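Local structure of putative adhesin (Parabacteroides distasonis, 3LJY) at residues 54-59 and 65-70; 87-92 and 100-105; 111-114 and 120-123. The protein is of unconfirmed function but, as a putative lipoprotein with an auto-transporter adhesin head domain, probably takes part in cell adhesion. All coordinates share one frame; numbering follows the deposited sequence.

Contact 1: 54-59 and 65-70; sequences PYVNIE and LTIAFK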
loop_
_atom_site.group_PDB
_atom_site.type_symbol
_atom_site.label_atom_id
_atom_site.label_comp_id
_atom_site.label_asym_id
_atom_site.label_seq_id
_atom_site.Cartn_x
_atom_site.Cartn_y
_atom_site.Cartn_z
ATOM N N PRO A 54 0.135 -6.021 28.584
ATOM C CA PRO A 54 0.093 -7.483 28.778
ATOM C C PRO A 54 -0.706 -8.286 27.752
ATOM O O PRO A 54 -0.486 -9.481 27.661
ATOM C CB PRO A 54 -0.538 -7.660 30.174
ATOM C CG PRO A 54 -0.930 -6.303 30.668
ATOM C CD PRO A 54 -0.257 -5.277 29.801
ATOM N N TYR A 55 -1.609 -7.657 26.998
ATOM C CA TYR A 55 -2.395 -8.362 25.995
ATOM C C TYR A 55 -1.846 -8.205 24.596
ATOM O O TYR A 55 -2.392 -8.789 23.677
ATOM C CB TYR A 55 -3.838 -7.891 26.072
ATOM C CG TYR A 55 -4.361 -7.938 27.497
ATOM C CD1 TYR A 55 -4.211 -9.082 28.271
ATOM C CD2 TYR A 55 -4.987 -6.838 28.069
ATOM C CE1 TYR A 55 -4.674 -9.131 29.581
ATOM C CE2 TYR A 55 -5.461 -6.877 29.367
ATOM C CZ TYR A 55 -5.304 -8.026 30.125
ATOM O OH TYR A 55 -5.768 -8.068 31.428
ATOM N N VAL A 56 -0.763 -7.446 24.444
ATOM C CA VAL A 56 -0.145 -7.237 23.143
ATOM C C VAL A 56 0.688 -8.454 22.783
ATOM O O VAL A 56 1.618 -8.783 23.493
ATOM C CB VAL A 56 0.759 -5.983 23.151
ATOM C CG1 VAL A 56 1.589 -5.887 21.832
ATOM C CG2 VAL A 56 -0.086 -4.725 23.384
ATOM N N ASN A 57 0.351 -9.108 21.678
ATOM C CA ASN A 57 1.055 -10.314 21.247
ATOM C C ASN A 57 1.884 -10.036 19.993
ATOM O O ASN A 57 1.343 -9.862 18.933
ATOM C CB ASN A 57 0.035 -11.434 21.019
ATOM C CG ASN A 57 0.677 -12.776 20.752
ATOM O OD1 ASN A 57 1.727 -13.110 21.313
ATOM N ND2 ASN A 57 0.033 -13.571 19.902
ATOM N N ILE A 58 3.195 -9.991 20.136
ATOM C CA ILE A 58 4.123 -9.758 19.030
ATOM C C ILE A 58 4.774 -11.085 18.617
ATOM O O ILE A 58 5.445 -11.696 19.433
ATOM C CB ILE A 58 5.246 -8.756 19.451
ATOM C CG1 ILE A 58 4.628 -7.438 19.992
ATOM C CG2 ILE A 58 6.152 -8.456 18.283
ATOM C CD1 ILE A 58 5.553 -6.550 20.790
ATOM N N GLU A 59 4.573 -11.536 17.376
ATOM C CA GLU A 59 5.176 -12.792 16.914
ATOM C C GLU A 59 5.871 -12.592 15.581
ATOM O O GLU A 59 5.376 -11.857 14.745
ATOM C CB GLU A 59 4.124 -13.889 16.776
ATOM C CG GLU A 59 3.640 -14.464 18.118
ATOM C CD GLU A 59 2.358 -15.325 17.981
ATOM O OE1 GLU A 59 1.609 -15.153 16.986
ATOM O OE2 GLU A 59 2.096 -16.173 18.875
ATOM N N LEU A 65 6.047 -10.988 10.544
ATOM C CA LEU A 65 5.619 -10.273 11.763
ATOM C C LEU A 65 4.089 -10.056 11.852
ATOM O O LEU A 65 3.490 -9.510 10.945
ATOM C CB LEU A 65 6.316 -8.900 11.870
ATOM C CG LEU A 65 5.985 -8.009 13.064
ATOM C CD1 LEU A 65 6.393 -8.661 14.400
ATOM C CD2 LEU A 65 6.592 -6.652 12.930
ATOM N N THR A 66 3.468 -10.512 12.939
ATOM C CA THR A 66 2.090 -10.150 13.295
ATOM C C THR A 66 2.082 -9.524 14.718
ATOM O O THR A 66 2.789 -9.970 15.632
ATOM C CB THR A 66 1.112 -11.376 13.211
ATOM O OG1 THR A 66 1.651 -12.489 13.918
ATOM C CG2 THR A 66 0.909 -11.852 11.765
ATOM N N ILE A 67 1.335 -8.436 14.873
ATOM C CA ILE A 67 1.114 -7.803 16.161
ATOM C C ILE A 67 -0.383 -7.661 16.361
ATOM O O ILE A 67 -1.075 -7.026 15.565
ATOM C CB ILE A 67 1.782 -6.412 16.251
ATOM C CG1 ILE A 67 3.269 -6.525 15.934
ATOM C CG2 ILE A 67 1.586 -5.806 17.625
ATOM C CD1 ILE A 67 3.929 -5.244 15.859
ATOM N N ALA A 68 -0.900 -8.280 17.407
ATOM C CA ALA A 68 -2.325 -8.200 17.684
ATOM C C ALA A 68 -2.573 -8.391 19.171
ATOM O O ALA A 68 -1.643 -8.709 19.912
ATOM C CB ALA A 68 -3.087 -9.261 16.852
ATOM N N PHE A 69 -3.812 -8.170 19.602
ATOM C CA PHE A 69 -4.202 -8.408 20.998
ATOM C C PHE A 69 -4.507 -9.886 21.284
ATOM O O PHE A 69 -5.059 -10.566 20.441
ATOM C CB PHE A 69 -5.418 -7.573 21.375
ATOM C CG PHE A 69 -5.121 -6.129 21.620
ATOM C CD1 PHE A 69 -4.169 -5.748 22.550
ATOM C CD2 PHE A 69 -5.834 -5.149 20.958
ATOM C CE1 PHE A 69 -3.908 -4.425 22.796
ATOM C CE2 PHE A 69 -5.580 -3.815 21.200
ATOM C CZ PHE A 69 -4.612 -3.452 22.130
ATOM N N LYS A 70 -4.157 -10.363 22.484
ATOM C CA LYS A 70 -4.345 -11.773 22.885
ATOM C C LYS A 70 -4.694 -11.977 24.375
ATOM O O LYS A 70 -3.961 -11.529 25.278
ATOM C CB LYS A 70 -3.089 -12.598 22.576
ATOM C CG LYS A 70 -3.263 -14.135 22.758
ATOM C CD LYS A 70 -1.910 -14.862 22.892
ATOM C CE LYS A 70 -1.282 -14.675 24.301
ATOM N NZ LYS A 70 0.225 -14.802 24.342
HETATM O O HOH W 1 -0.543 -11.793 25.669
HETATM O O HOH W 2 3.838 -14.086 13.173
#
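The carbonyl oxygen of E59 gathers three partners: T66 N donates a hydrogen bond of 3.0 Å, L65 CA makes a CA-H...O contact, and a water gives a weak bond. That water also lies 2.8 Å from T66 OG1, joining the two strands of this antiparallel beta hairpin, 56-61 with 64-69. E59 N returns an almost straight bond to T66 O (2.9 Å, 176° at the hydrogen), and N57 and A68 form the next hydrogen-bonded pair. Past the strand end, K70 N reaches Y55 O at 2.6 Å in the carbonyl plane, while the same oxygen lies at the edge of the F69 ring.

V56, I58, I67 and F69 share one face, which packs against residues such as V44 and F80. There V56 CG2 meets F69 CE1 at 3.9 Å, and the I58 side chain runs beside those of I67 and L65, with I58 CG2 3.9 Å from L65 CD1. The other face carries N57, E59, T66 and A68. Over it K70 runs extended as far as CD, 3.8 Å from N57 ND2; the bend at chi3 (77°) then turns CE and NZ, leaving NZ 3.8 Å from N57 OD1. A weak bond leads from N57 ND2 to E59 OE2.

Contact 2: 87-92 and 100-105; sequences KWLAAA and FMVNSP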
loop_
_atom_site.group_PDB
_atom_site.type_symbol
_atom_site.label_atom_id
_atom_site.label_comp_id
_atom_site.label_asym_id
_atom_site.label_seq_id
_atom_site.Cartn_x
_atom_site.Cartn_y
_atom_site.Cartn_z
ATOM N N LYS A 87 15.502 -6.091 7.474
ATOM C CA LYS A 87 16.441 -5.898 6.377
ATOM C C LYS A 87 15.704 -5.778 5.068
ATOM O O LYS A 87 16.166 -5.103 4.153
ATOM C CB LYS A 87 17.437 -7.047 6.285
ATOM C CG LYS A 87 18.123 -7.458 7.597
ATOM C CD LYS A 87 19.258 -8.437 7.339
ATOM C CE LYS A 87 19.643 -9.283 8.570
ATOM N NZ LYS A 87 19.302 -10.749 8.400
ATOM N N TRP A 88 14.539 -6.427 4.978
ATOM C CA TRP A 88 13.785 -6.512 3.741
ATOM C C TRP A 88 12.284 -6.456 3.974
ATOM O O TRP A 88 11.821 -6.915 4.996
ATOM C CB TRP A 88 14.112 -7.842 3.027
ATOM C CG TRP A 88 15.590 -8.131 2.806
ATOM C CD1 TRP A 88 16.349 -9.025 3.492
ATOM C CD2 TRP A 88 16.452 -7.534 1.837
ATOM N NE1 TRP A 88 17.627 -9.017 3.021
ATOM C CE2 TRP A 88 17.723 -8.109 2.001
ATOM C CE3 TRP A 88 16.274 -6.563 0.841
ATOM C CZ2 TRP A 88 18.820 -7.760 1.201
ATOM C CZ3 TRP A 88 17.367 -6.208 0.042
ATOM C CH2 TRP A 88 18.626 -6.809 0.229
ATOM N N LEU A 89 11.523 -5.933 3.008
ATOM C CA LEU A 89 10.061 -6.044 3.001
ATOM C C LEU A 89 9.582 -6.572 1.651
ATOM O O LEU A 89 9.376 -5.822 0.696
ATOM C CB LEU A 89 9.399 -4.705 3.310
ATOM C CG LEU A 89 7.856 -4.695 3.511
ATOM C CD1 LEU A 89 7.412 -5.432 4.801
ATOM C CD2 LEU A 89 7.380 -3.247 3.490
ATOM N N ALA A 90 9.404 -7.883 1.587
ATOM C CA ALA A 90 8.900 -8.544 0.393
ATOM C C ALA A 90 7.365 -8.404 0.289
ATOM O O ALA A 90 6.806 -8.355 -0.822
ATOM C CB ALA A 90 9.286 -10.024 0.408
ATOM N N ALA A 91 6.672 -8.363 1.432
ATOM C CA ALA A 91 5.201 -8.374 1.409
ATOM C C ALA A 91 4.603 -7.701 2.606
ATOM O O ALA A 91 5.133 -7.822 3.721
ATOM C CB ALA A 91 4.674 -9.826 1.334
ATOM N N ALA A 92 3.491 -6.988 2.389
ATOM C CA ALA A 92 2.666 -6.512 3.493
ATOM C C ALA A 92 1.201 -6.728 3.196
ATOM O O ALA A 92 0.758 -6.498 2.082
ATOM C CB ALA A 92 2.934 -5.008 3.837
ATOM N N PHE A 100 -0.544 1.937 7.523
ATOM C CA PHE A 100 0.753 1.329 7.339
ATOM C C PHE A 100 1.710 2.328 6.674
ATOM O O PHE A 100 1.457 2.800 5.593
ATOM C CB PHE A 100 0.623 0.043 6.521
ATOM C CG PHE A 100 1.941 -0.675 6.304
ATOM C CD1 PHE A 100 2.574 -1.320 7.347
ATOM C CD2 PHE A 100 2.534 -0.696 5.075
ATOM C CE1 PHE A 100 3.784 -1.970 7.165
ATOM C CE2 PHE A 100 3.746 -1.347 4.881
ATOM C CZ PHE A 100 4.375 -1.978 5.932
HETATM N N MSE A 101 2.783 2.695 7.364
HETATM C CA MSE A 101 3.704 3.735 6.877
HETATM C C MSE A 101 5.093 3.193 6.793
HETATM O O MSE A 101 5.584 2.683 7.773
HETATM C CB MSE A 101 3.676 4.942 7.812
HETATM C CG MSE A 101 2.330 5.607 7.791
HETATM SE SE MSE A 101 1.899 6.789 9.221
HETATM C CE MSE A 101 1.660 5.488 10.624
ATOM N N VAL A 102 5.694 3.266 5.604
ATOM C CA VAL A 102 7.129 2.983 5.413
ATOM C C VAL A 102 7.822 4.321 5.398
ATOM O O VAL A 102 7.563 5.124 4.534
ATOM C CB VAL A 102 7.423 2.163 4.145
ATOM C CG1 VAL A 102 8.972 2.041 3.878
ATOM C CG2 VAL A 102 6.761 0.774 4.257
ATOM N N ASN A 103 8.678 4.546 6.397
ATOM C CA ASN A 103 9.252 5.851 6.674
ATOM C C ASN A 103 10.695 5.985 6.237
ATOM O O ASN A 103 11.287 7.015 6.506
ATOM C CB ASN A 103 9.170 6.165 8.182
ATOM C CG ASN A 103 7.760 6.235 8.674
ATOM O OD1 ASN A 103 6.914 6.841 8.017
ATOM N ND2 ASN A 103 7.477 5.594 9.796
ATOM N N SER A 104 11.251 4.947 5.600
ATOM C CA SER A 104 12.602 4.976 5.070
ATOM C C SER A 104 12.516 4.733 3.575
ATOM O O SER A 104 11.493 4.304 3.089
ATOM C CB SER A 104 13.403 3.839 5.659
ATOM O OG SER A 104 12.843 2.620 5.204
ATOM N N PRO A 105 13.612 4.994 2.838
ATOM C CA PRO A 105 13.709 4.410 1.526
ATOM C C PRO A 105 13.473 2.916 1.617
ATOM O O PRO A 105 13.700 2.320 2.679
ATOM C CB PRO A 105 15.148 4.704 1.134
ATOM C CG PRO A 105 15.518 5.910 1.898
ATOM C CD PRO A 105 14.795 5.813 3.172
#
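L89, A92, F100 and V102 meet by apolar packing, with no hydrogen bond across the contact. The two segments lie on facing walls of a parallel beta-helix, the fold expected for the pectate-lyase-like clan, and their backbones stay well apart: the CA atoms of A92 and F100 are 8.9 Å from each other. With CG of F100 opposite its backbone N (chi1 -179°), the ring points across the gap toward L89 and A92. L89 comes from the opposing direction and sets CD2 at the ring edge, near its plane, 4.1 Å from F100 CZ. The same methyl also meets V102 CG2 at 4.1 Å, so one leucine branch serves both neighbours. A92 CB lies 3.9 Å from F100 CE2 and is nearly as close to CZ.

A polar bond ties the contact to the next strand: L89 O accepts from the T111 hydroxyl of strand 110-115.

Strand 91-94 runs between 24-27 and 110-115, whereas 99-102 is flanked by 32-37 and 120-123. L89 also touches I25 of strand 24-27 and Y35 of strand 32-37, and V102 packs on L123.

Contact 3: 111-114 and 120-123; sequences TVIK and LVQL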
loop_
_atom_site.group_PDB
_atom_site.type_symbol
_atom_site.label_atom_id
_atom_site.label_comp_id
_atom_site.label_asym_id
_atom_site.label_seq_id
_atom_site.Cartn_x
_atom_site.Cartn_y
_atom_site.Cartn_z
ATOM N N THR A 111 8.297 -6.119 -3.967
ATOM C CA THR A 111 7.437 -5.836 -2.799
ATOM C C THR A 111 5.990 -5.935 -3.253
ATOM O O THR A 111 5.618 -5.321 -4.252
ATOM C CB THR A 111 7.740 -4.424 -2.177
ATOM O OG1 THR A 111 9.079 -4.419 -1.644
ATOM C CG2 THR A 111 6.712 -4.037 -1.044
ATOM N N VAL A 112 5.210 -6.774 -2.571
ATOM C CA VAL A 112 3.784 -6.938 -2.830
ATOM C C VAL A 112 2.997 -6.412 -1.651
ATOM O O VAL A 112 3.168 -6.906 -0.555
ATOM C CB VAL A 112 3.393 -8.434 -3.008
ATOM C CG1 VAL A 112 1.894 -8.570 -3.289
ATOM C CG2 VAL A 112 4.184 -9.061 -4.122
ATOM N N ILE A 113 2.144 -5.408 -1.856
ATOM C CA ILE A 113 1.317 -4.881 -0.774
ATOM C C ILE A 113 -0.167 -5.079 -1.098
ATOM O O ILE A 113 -0.632 -4.759 -2.194
ATOM C CB ILE A 113 1.569 -3.355 -0.464
ATOM C CG1 ILE A 113 3.061 -3.052 -0.406
ATOM C CG2 ILE A 113 0.817 -2.895 0.877
ATOM C CD1 ILE A 113 3.379 -1.683 0.098
ATOM N N LYS A 114 -0.902 -5.600 -0.134
ATOM C CA LYS A 114 -2.316 -5.781 -0.271
ATOM C C LYS A 114 -2.994 -5.023 0.846
ATOM O O LYS A 114 -2.674 -5.261 2.019
ATOM C CB LYS A 114 -2.672 -7.252 -0.151
ATOM C CG LYS A 114 -2.234 -8.022 -1.337
ATOM C CD LYS A 114 -2.173 -9.526 -1.072
ATOM C CE LYS A 114 -1.464 -10.222 -2.227
ATOM N NZ LYS A 114 -2.018 -9.799 -3.572
ATOM N N LEU A 120 -5.029 2.386 5.027
ATOM C CA LEU A 120 -4.209 3.347 4.338
ATOM C C LEU A 120 -2.791 2.734 4.297
ATOM O O LEU A 120 -2.322 2.205 5.290
ATOM C CB LEU A 120 -4.220 4.690 5.094
ATOM C CG LEU A 120 -3.306 5.808 4.576
ATOM C CD1 LEU A 120 -3.530 6.069 3.052
ATOM C CD2 LEU A 120 -3.476 7.082 5.363
ATOM N N VAL A 121 -2.139 2.800 3.142
ATOM C CA VAL A 121 -0.704 2.549 3.026
ATOM C C VAL A 121 -0.010 3.833 2.540
ATOM O O VAL A 121 -0.491 4.458 1.608
ATOM C CB VAL A 121 -0.424 1.405 2.066
ATOM C CG1 VAL A 121 1.075 1.327 1.686
ATOM C CG2 VAL A 121 -0.999 0.088 2.621
ATOM N N GLN A 122 1.103 4.207 3.190
ATOM C CA GLN A 122 1.936 5.360 2.793
ATOM C C GLN A 122 3.407 4.964 2.640
ATOM O O GLN A 122 4.059 4.690 3.626
ATOM C CB GLN A 122 1.845 6.462 3.836
ATOM C CG GLN A 122 0.415 6.720 4.316
ATOM C CD GLN A 122 0.304 7.958 5.176
ATOM O OE1 GLN A 122 0.768 9.023 4.788
ATOM N NE2 GLN A 122 -0.333 7.827 6.342
ATOM N N LEU A 123 3.910 4.899 1.406
ATOM C CA LEU A 123 5.343 4.695 1.166
ATOM C C LEU A 123 5.931 6.046 0.902
ATOM O O LEU A 123 5.786 6.581 -0.203
ATOM C CB LEU A 123 5.638 3.729 0.015
ATOM C CG LEU A 123 4.772 2.453 0.061
ATOM C CD1 LEU A 123 4.952 1.585 -1.201
ATOM C CD2 LEU A 123 4.985 1.627 1.337
#
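No ring or other flat side-chain group takes part where I113 meets V121 and L123, so there is neither face nor edge to assign; branched aliphatic carbons make the whole contact, without a hydrogen bond across it. I113 carries one side alone, and its two branches divide the work. CG2 meets V121 CG2 tip to tip at 3.9 Å. The longer branch swings away from the carbonyl carbon (chi1 -46°) and extends through chi2 of -171°, which brings CD1 to the forked end of L123: I113 CD1 lies 3.9 Å from L123 CD1 and the same distance from L123 CD2. V121 CG1 comes within 4.1 Å of I113 CD1 as well, so this methyl sits among carbons of both opposing residues.

The CA atoms of I113 and V121 are 8.6 Å apart, a spacing bridged by side chains and not by backbone pairing. This is the interior of the parallel beta-helix, where two of its sheets face each other across an apolar core. All three touching residues are buried, close to the centre of the chain.

Strand 110-115 lies between 91-94 and 131-136 in one sheet, and 120-123 between 99-102 and 141-144 in the other. From the neighbouring strands M142 touches both I113 and V121, V94 adjoins V121, and L123 is packed between V102 and V144.

Following the chain from the N terminus, the three contacts close in series, none enclosing or crossing another. Contact 1 closes the short turn of a hairpin at one end of the molecule, where strand 56-61 is the outermost member of its sheet. Contacts 2 and 3 each close a short connection that passes from one wall of the beta-helix to the other. Their centres are 8 Å apart, and they are neighbours in both walls, where 91-94 adjoins 110-115 and 99-102 adjoins 120-123; F100 O and Q122 N form a probable hydrogen bond. Contact 1 stands apart, its centre 19 Å from that of contact 2, yet strand 24-27 links its hairpin to strand 91-94 within the same sheet.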